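Local coordinates for protein 1d10 (Caenorhabditis elegans, PDB 1T9F) that is of unknown function but is built of MIR repeats folded as a beta-trefoil, probably acting in the secretory pathway like its SDF2-type relatives, at residues D47-N50 with S51-Q54; L77-T81 with T82-L86; V119-G123 with D124-E128. All coordinates share one frame; numbering follows the deposited sequence.

Contact 1: residues D47-N50 with S51-Q54; sequences DDIN and SHWQ
Asp48, Ser51 and His52 meet in a short 3-10 turn, entered through an Asx turn, that feeds strand 53-57 into the barrel of this MIR beta-trefoil. The turn closes on the carbonyl oxygen of Asp48, which receives two donors. Ser51 N bonds Asp48 O at 2.8 Å. His52 ND1 stands 3.1 Å from Asp48 O, but its N-H is bent to 128° and this second bond is weak. One residue further on, His52 N bonds Ile49 O at 3.3 Å, repeating the three-residue step of the backbone. The Asx turn starts the wind: Asp48 OD2 takes Asn50 N at 3.2 Å along a nearly straight line (168°), met well above the carboxylate plane.

The His52 ring is folded back against the turn, because its CG sits beside its own backbone N (chi1 -72°); Asp48 O and Ile49 O both lie at the ring edge near its plane. Ile49 passes across the imidazole at about a right angle, CD1 coming 4.2 Å from His52 ND1. The poorly ordered carboxylate of Asp47 also hangs near this ring edge, but its salt-bridge partner is Lys14. Asn50 OD1 is hydrogen-bonded to Thr81 OG1. Ser51 OG, buried 3.9 Å from Asp48 CB, is left without a hydrogen-bond partner. A water finishes the turn on its other carbonyl, donating to Ile49 O at 2.7 Å and to His52 O at 2.9 Å.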
loop_
_atom_site.group_PDB
_atom_site.type_symbol
_atom_site.label_atom_id
_atom_site.label_comp_id
_atom_site.label_asym_id
_atom_site.label_seq_id
_atom_site.Cartn_x
_atom_site.Cartn_y
_atom_site.Cartn_z
ATOM N N ASP A 47 -10.802 -9.758 7.374
ATOM C CA ASP A 47 -10.274 -9.616 8.726
ATOM C C ASP A 47 -9.084 -10.523 9.063
ATOM O O ASP A 47 -9.260 -11.672 9.478
ATOM C CB ASP A 47 -11.407 -9.850 9.737
ATOM C CG ASP A 47 -11.569 -8.696 10.717
ATOM O OD1 ASP A 47 -12.487 -8.753 11.567
ATOM O OD2 ASP A 47 -10.780 -7.730 10.641
ATOM N N ASP A 48 -7.876 -9.994 8.880
ATOM C CA ASP A 48 -6.639 -10.719 9.181
ATOM C C ASP A 48 -5.632 -9.673 9.661
ATOM O O ASP A 48 -5.436 -8.643 9.011
ATOM C CB ASP A 48 -6.109 -11.438 7.930
ATOM C CG ASP A 48 -4.843 -12.253 8.204
ATOM O OD1 ASP A 48 -4.369 -12.950 7.281
ATOM O OD2 ASP A 48 -4.318 -12.197 9.334
ATOM N N ILE A 49 -5.007 -9.940 10.802
ATOM C CA ILE A 49 -4.043 -9.017 11.384
ATOM C C ILE A 49 -2.902 -8.630 10.438
ATOM O O ILE A 49 -2.385 -7.515 10.510
ATOM C CB ILE A 49 -3.458 -9.595 12.705
ATOM C CG1 ILE A 49 -2.557 -8.554 13.381
ATOM C CG2 ILE A 49 -2.685 -10.874 12.423
ATOM C CD1 ILE A 49 -3.283 -7.283 13.798
ATOM N N ASN A 50 -2.507 -9.542 9.555
ATOM C CA ASN A 50 -1.440 -9.254 8.611
ATOM C C ASN A 50 -1.921 -8.345 7.476
ATOM O O ASN A 50 -1.152 -8.040 6.569
ATOM C CB ASN A 50 -0.862 -10.550 8.022
ATOM C CG ASN A 50 -0.105 -11.377 9.057
ATOM O OD1 ASN A 50 0.842 -10.897 9.678
ATOM N ND2 ASN A 50 -0.529 -12.617 9.251
ATOM N N SER A 51 -3.185 -7.923 7.527
ATOM C CA SER A 51 -3.732 -7.038 6.498
ATOM C C SER A 51 -3.887 -5.623 7.032
ATOM O O SER A 51 -4.469 -4.759 6.363
ATOM C CB SER A 51 -5.100 -7.531 6.007
ATOM O OG SER A 51 -4.982 -8.772 5.331
ATOM N N HIS A 52 -3.387 -5.390 8.243
ATOM C CA HIS A 52 -3.481 -4.063 8.838
ATOM C C HIS A 52 -2.238 -3.235 8.589
ATOM O O HIS A 52 -1.107 -3.729 8.725
ATOM C CB HIS A 52 -3.746 -4.164 10.338
ATOM C CG HIS A 52 -5.135 -4.614 10.655
ATOM N ND1 HIS A 52 -5.529 -5.929 10.552
ATOM C CD2 HIS A 52 -6.245 -3.912 10.979
ATOM C CE1 HIS A 52 -6.825 -6.018 10.795
ATOM N NE2 HIS A 52 -7.284 -4.808 11.055
ATOM N N TRP A 53 -2.469 -1.977 8.216
ATOM C CA TRP A 53 -1.402 -1.030 7.928
ATOM C C TRP A 53 -1.616 0.263 8.696
ATOM O O TRP A 53 -2.751 0.680 8.927
ATOM C CB TRP A 53 -1.362 -0.706 6.436
ATOM C CG TRP A 53 -1.178 -1.887 5.565
ATOM C CD1 TRP A 53 -2.133 -2.786 5.187
ATOM C CD2 TRP A 53 0.041 -2.311 4.961
ATOM N NE1 TRP A 53 -1.577 -3.751 4.378
ATOM C CE2 TRP A 53 -0.243 -3.480 4.223
ATOM C CE3 TRP A 53 1.356 -1.814 4.970
ATOM C CZ2 TRP A 53 0.736 -4.162 3.497
ATOM C CZ3 TRP A 53 2.330 -2.490 4.248
ATOM C CH2 TRP A 53 2.012 -3.653 3.520
ATOM N N GLN A 54 -0.526 0.910 9.082
ATOM C CA GLN A 54 -0.634 2.161 9.808
ATOM C C GLN A 54 -0.112 3.317 8.983
ATOM O O GLN A 54 0.997 3.277 8.450
ATOM C CB GLN A 54 0.136 2.086 11.126
ATOM C CG GLN A 54 0.033 3.360 11.950
ATOM C CD GLN A 54 0.529 3.156 13.362
ATOM O OE1 GLN A 54 1.494 2.432 13.584
ATOM N NE2 GLN A 54 -0.124 3.802 14.323
HETATM O O HOH W 1 -0.167 -6.170 9.873
#

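Contact 2: residues L77-T81 with T82-L86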
loop_
_atom_site.group_PDB
_atom_site.type_symbol
_atom_site.label_atom_id
_atom_site.label_comp_id
_atom_site.label_asym_id
_atom_site.label_seq_id
_atom_site.Cartn_x
_atom_site.Cartn_y
_atom_site.Cartn_z
ATOM N N LEU A 77 3.293 3.755 4.674
ATOM C CA LEU A 77 2.378 2.764 5.214
ATOM C C LEU A 77 3.164 1.667 5.916
ATOM O O LEU A 77 3.928 0.932 5.290
ATOM C CB LEU A 77 1.516 2.161 4.096
ATOM C CG LEU A 77 0.410 3.059 3.526
ATOM C CD1 LEU A 77 -0.273 2.368 2.345
ATOM C CD2 LEU A 77 -0.615 3.361 4.625
ATOM N N LYS A 78 2.967 1.571 7.225
ATOM C CA LYS A 78 3.654 0.577 8.039
ATOM C C LYS A 78 2.851 -0.715 8.205
ATOM O O LYS A 78 1.682 -0.680 8.597
ATOM C CB LYS A 78 3.943 1.174 9.415
ATOM C CG LYS A 78 4.835 0.301 10.292
ATOM C CD LYS A 78 5.048 0.953 11.640
ATOM C CE LYS A 78 6.034 0.175 12.487
ATOM N NZ LYS A 78 6.194 0.829 13.804
ATOM N N HIS A 79 3.466 -1.846 7.885
ATOM C CA HIS A 79 2.801 -3.130 8.054
ATOM C C HIS A 79 2.953 -3.445 9.541
ATOM O O HIS A 79 4.065 -3.678 10.025
ATOM C CB HIS A 79 3.471 -4.195 7.193
ATOM C CG HIS A 79 2.806 -5.530 7.274
ATOM N ND1 HIS A 79 3.450 -6.654 7.744
ATOM C CD2 HIS A 79 1.551 -5.923 6.941
ATOM C CE1 HIS A 79 2.622 -7.685 7.692
ATOM N NE2 HIS A 79 1.464 -7.268 7.210
ATOM N N LEU A 80 1.834 -3.437 10.259
ATOM C CA LEU A 80 1.844 -3.640 11.703
ATOM C C LEU A 80 2.541 -4.860 12.269
ATOM O O LEU A 80 3.346 -4.732 13.187
ATOM C CB LEU A 80 0.417 -3.592 12.256
ATOM C CG LEU A 80 -0.201 -2.210 12.481
ATOM C CD1 LEU A 80 -1.483 -2.368 13.283
ATOM C CD2 LEU A 80 0.776 -1.311 13.231
ATOM N N THR A 81 2.255 -6.036 11.728
ATOM C CA THR A 81 2.856 -7.249 12.264
ATOM C C THR A 81 4.344 -7.459 12.002
ATOM O O THR A 81 4.982 -8.227 12.721
ATOM C CB THR A 81 2.093 -8.499 11.791
ATOM O OG1 THR A 81 2.176 -8.602 10.368
ATOM C CG2 THR A 81 0.625 -8.404 12.200
ATOM N N THR A 82 4.909 -6.797 10.993
ATOM C CA THR A 82 6.337 -6.977 10.724
ATOM C C THR A 82 7.149 -5.699 10.886
ATOM O O THR A 82 8.374 -5.724 10.795
ATOM C CB THR A 82 6.587 -7.545 9.319
ATOM O OG1 THR A 82 6.157 -6.599 8.329
ATOM C CG2 THR A 82 5.833 -8.858 9.143
ATOM N N GLY A 83 6.463 -4.586 11.120
ATOM C CA GLY A 83 7.142 -3.318 11.314
ATOM C C GLY A 83 7.800 -2.706 10.090
ATOM O O GLY A 83 8.503 -1.699 10.203
ATOM N N THR A 84 7.575 -3.313 8.931
ATOM C CA THR A 84 8.131 -2.845 7.669
ATOM C C THR A 84 7.255 -1.741 7.048
ATOM O O THR A 84 6.185 -1.418 7.573
ATOM C CB THR A 84 8.215 -4.000 6.668
ATOM O OG1 THR A 84 6.946 -4.656 6.618
ATOM C CG2 THR A 84 9.289 -5.008 7.074
ATOM N N PHE A 85 7.712 -1.177 5.930
ATOM C CA PHE A 85 6.965 -0.130 5.232
ATOM C C PHE A 85 6.709 -0.493 3.769
ATOM O O PHE A 85 7.542 -1.134 3.126
ATOM C CB PHE A 85 7.716 1.213 5.285
ATOM C CG PHE A 85 7.554 1.957 6.587
ATOM C CD1 PHE A 85 8.448 1.765 7.633
ATOM C CD2 PHE A 85 6.489 2.840 6.766
ATOM C CE1 PHE A 85 8.290 2.439 8.843
ATOM C CE2 PHE A 85 6.321 3.517 7.967
ATOM C CZ PHE A 85 7.227 3.317 9.013
ATOM N N LEU A 86 5.554 -0.091 3.243
ATOM C CA LEU A 86 5.239 -0.359 1.847
ATOM C C LEU A 86 6.356 0.344 1.077
ATOM O O LEU A 86 6.554 1.557 1.216
ATOM C CB LEU A 86 3.893 0.253 1.486
ATOM C CG LEU A 86 3.342 -0.164 0.131
ATOM C CD1 LEU A 86 3.090 -1.681 0.124
ATOM C CD2 LEU A 86 2.063 0.607 -0.142
HETATM O O HOH W 2 5.528 3.308 3.250
#
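Lys78 and Phe85 face each other as a non-hydrogen-bonded antiparallel pair, in a hairpin that leads from barrel strand 74-79 of the beta-trefoil to strand 85-89 in the second sheet. Flanking this pair, Leu86 N bonds Leu77 O and His79 N bonds Thr84 O, each at 2.8 Å. In the loop, His79 O collects two weak bonds, from Thr82 N and Gly83 N.

Lys78 and Phe85 turn to one side of the hairpin. With CG anti to its backbone N (chi1 -172°), Lys78 runs out fully extended. Its CB lies over one face of the Phe85 ring, 4.1 Å from the centroid and 28° off the normal, a CH-pi contact, while Lys78 CE slides past Gly83 CA at 3.8 Å. The ammonium group then pairs with Glu108, and Phe85 meets Phe56 edge-to-face.

Leu77, His79 and Leu86 turn to the other side. The two leucines lie side by side, Leu77 CD1 and Leu86 CD2 3.8 Å apart. His79 presents ND1 near its ring plane to Thr82 OG1, a straight bond (168°) of 2.8 Å; the other ring nitrogen, NE2, is hydrogen-bonded to Asn50 O. Thr82 OG1 also bonds Thr84 OG1 at 2.7 Å and Gln38, so three partners fix this hydroxyl. Beside the Leu77-Leu86 pair a water accepts from Leu77 N at 2.7 Å and donates to Leu86 O.

Contact 3: residues V119-G123 with D124-E128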
loop_
_atom_site.group_PDB
_atom_site.type_symbol
_atom_site.label_atom_id
_atom_site.label_comp_id
_atom_site.label_asym_id
_atom_site.label_seq_id
_atom_site.Cartn_x
_atom_site.Cartn_y
_atom_site.Cartn_z
ATOM N N VAL A 119 -0.863 10.335 -1.977
ATOM C CA VAL A 119 -2.256 9.924 -1.929
ATOM C C VAL A 119 -3.016 10.675 -3.014
ATOM O O VAL A 119 -3.029 11.905 -3.041
ATOM C CB VAL A 119 -2.897 10.227 -0.569
ATOM C CG1 VAL A 119 -4.291 9.628 -0.511
ATOM C CG2 VAL A 119 -2.032 9.654 0.550
ATOM N N ILE A 120 -3.635 9.926 -3.916
ATOM C CA ILE A 120 -4.378 10.543 -5.001
ATOM C C ILE A 120 -5.879 10.446 -4.783
ATOM O O ILE A 120 -6.512 9.457 -5.156
ATOM C CB ILE A 120 -4.016 9.904 -6.360
ATOM C CG1 ILE A 120 -2.519 10.048 -6.610
ATOM C CG2 ILE A 120 -4.786 10.586 -7.494
ATOM C CD1 ILE A 120 -2.055 9.408 -7.886
ATOM N N CYS A 121 -6.436 11.461 -4.134
ATOM C CA CYS A 121 -7.867 11.523 -3.909
ATOM C C CYS A 121 -8.391 12.874 -4.401
ATOM O O CYS A 121 -7.611 13.800 -4.627
ATOM C CB CYS A 121 -8.241 11.287 -2.436
ATOM S SG CYS A 121 -7.357 12.071 -1.036
ATOM N N ASN A 122 -9.700 12.977 -4.599
ATOM C CA ASN A 122 -10.283 14.223 -5.084
ATOM C C ASN A 122 -10.642 15.157 -3.946
ATOM O O ASN A 122 -10.951 14.715 -2.839
ATOM C CB ASN A 122 -11.510 13.939 -5.947
ATOM C CG ASN A 122 -11.139 13.345 -7.280
ATOM O OD1 ASN A 122 -10.290 13.882 -7.993
ATOM N ND2 ASN A 122 -11.771 12.231 -7.634
ATOM N N GLY A 123 -10.610 16.454 -4.231
ATOM C CA GLY A 123 -10.883 17.434 -3.199
ATOM C C GLY A 123 -9.564 17.559 -2.467
ATOM O O GLY A 123 -8.509 17.362 -3.072
ATOM N N ASP A 124 -9.586 17.880 -1.181
ATOM C CA ASP A 124 -8.322 17.972 -0.473
ATOM C C ASP A 124 -8.426 17.569 0.983
ATOM O O ASP A 124 -8.219 18.370 1.890
ATOM C CB ASP A 124 -7.724 19.375 -0.591
ATOM C CG ASP A 124 -6.214 19.369 -0.403
ATOM O OD1 ASP A 124 -5.761 18.918 0.668
ATOM O OD2 ASP A 124 -5.483 19.799 -1.326
ATOM N N GLU A 125 -8.759 16.301 1.185
ATOM C CA GLU A 125 -8.883 15.709 2.503
ATOM C C GLU A 125 -9.369 14.280 2.308
ATOM O O GLU A 125 -10.545 14.035 2.032
ATOM C CB GLU A 125 -9.855 16.507 3.379
ATOM C CG GLU A 125 -9.323 16.705 4.789
ATOM C CD GLU A 125 -10.039 17.799 5.555
ATOM O OE1 GLU A 125 -9.559 18.145 6.654
ATOM O OE2 GLU A 125 -11.072 18.311 5.068
ATOM N N TRP A 126 -8.425 13.352 2.421
ATOM C CA TRP A 126 -8.673 11.929 2.263
ATOM C C TRP A 126 -9.879 11.488 3.075
ATOM O O TRP A 126 -9.823 11.452 4.300
ATOM C CB TRP A 126 -7.430 11.161 2.709
ATOM C CG TRP A 126 -7.394 9.722 2.319
ATOM C CD1 TRP A 126 -8.341 9.029 1.619
ATOM C CD2 TRP A 126 -6.344 8.794 2.603
ATOM N NE1 TRP A 126 -7.941 7.722 1.450
ATOM C CE2 TRP A 126 -6.718 7.549 2.044
ATOM C CE3 TRP A 126 -5.120 8.893 3.279
ATOM C CZ2 TRP A 126 -5.910 6.413 2.142
ATOM C CZ3 TRP A 126 -4.318 7.759 3.375
ATOM C CH2 TRP A 126 -4.718 6.536 2.808
ATOM N N LEU A 127 -10.967 11.154 2.383
ATOM C CA LEU A 127 -12.196 10.707 3.034
ATOM C C LEU A 127 -12.249 9.181 3.010
ATOM O O LEU A 127 -11.914 8.548 2.006
ATOM C CB LEU A 127 -13.421 11.273 2.307
ATOM C CG LEU A 127 -13.499 12.787 2.084
ATOM C CD1 LEU A 127 -14.710 13.107 1.216
ATOM C CD2 LEU A 127 -13.585 13.515 3.418
ATOM N N GLU A 128 -12.674 8.593 4.120
ATOM C CA GLU A 128 -12.758 7.146 4.239
ATOM C C GLU A 128 -13.775 6.526 3.282
ATOM O O GLU A 128 -13.758 5.318 3.045
ATOM C CB GLU A 128 -13.116 6.780 5.680
ATOM C CG GLU A 128 -13.090 5.294 5.977
ATOM C CD GLU A 128 -13.138 5.011 7.464
ATOM O OE1 GLU A 128 -12.334 5.623 8.199
ATOM O OE2 GLU A 128 -13.967 4.179 7.893
#
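Val119 and Cys121 both approach Trp126 from the same side of its indole plane, each by a different chemistry. Val119 covers the benzene half: its CG1 stands above the six-membered ring, 4.0 Å from the centroid, a well-centred CH-pi contact. The same methyl comes 3.8 Å from Trp126 CD2. The other branch, Val119 CG2, reaches toward the outer rim at 4.1 Å from Trp126 CZ3. With CG1 anti to the backbone N (chi1 -173°), Val119 sets that methyl over the ring and CG2 nearer CZ3, and the two side chains cross at about a right angle.

Cys121 addresses the pyrrole half, obliquely. Its SG is 4.6 Å from the centroid of the five-membered ring and 42° off the normal, and it also touches the root of the side chain, 3.6 Å from Trp126 CA and 3.9 Å from Trp126 CB. The sulfur is held where it is by the disulfide to Cys71. The tryptophan has its chi2 at 0°, with CD1 eclipsing CA, so the indole is coplanar with its CA-CB bond, with Val119 over its six-membered ring.

No hydrogen bond links the two segments; the chain turns from one to the other through Gly123, which has positive phi, and is joined to its surroundings elsewhere. Leu127 N is held by Glu130, and the Trp126 backbone bonds to Val7 and Ile69. Trp126 also meets Phe132 edge-to-face and touches Ile75 and Val174. A buried aromatic packed on aliphatic side chains of strands 74-79, 117-120 and 172-175 thus sets the loop after strand 117-120 against barrel strands of the beta-trefoil, beside a disulfide.

All three contacts reach the six-stranded barrel sheet, contact 1 through strand 53-57, contact 2 through strand 74-79 and contact 3 through strand 117-120. Contacts 1 and 2 are neighbours: their centres lie about 9 Å apart, Gln54 N pairs with Lys78 O, and the Trp53 ring packs on His79 CB. Contact 3 stands away, its centre about 22 Å from each of the others. Contact 1 is a polar turn, partly buried, with Asp47 and Ile49 exposed, governed by backbone carbonyls; contact 2 combines a paired backbone with mixed apolar and polar side chains on both sides; contact 3 has no hydrogen bonds across it and joins a buried tryptophan to a loop whose tip is exposed.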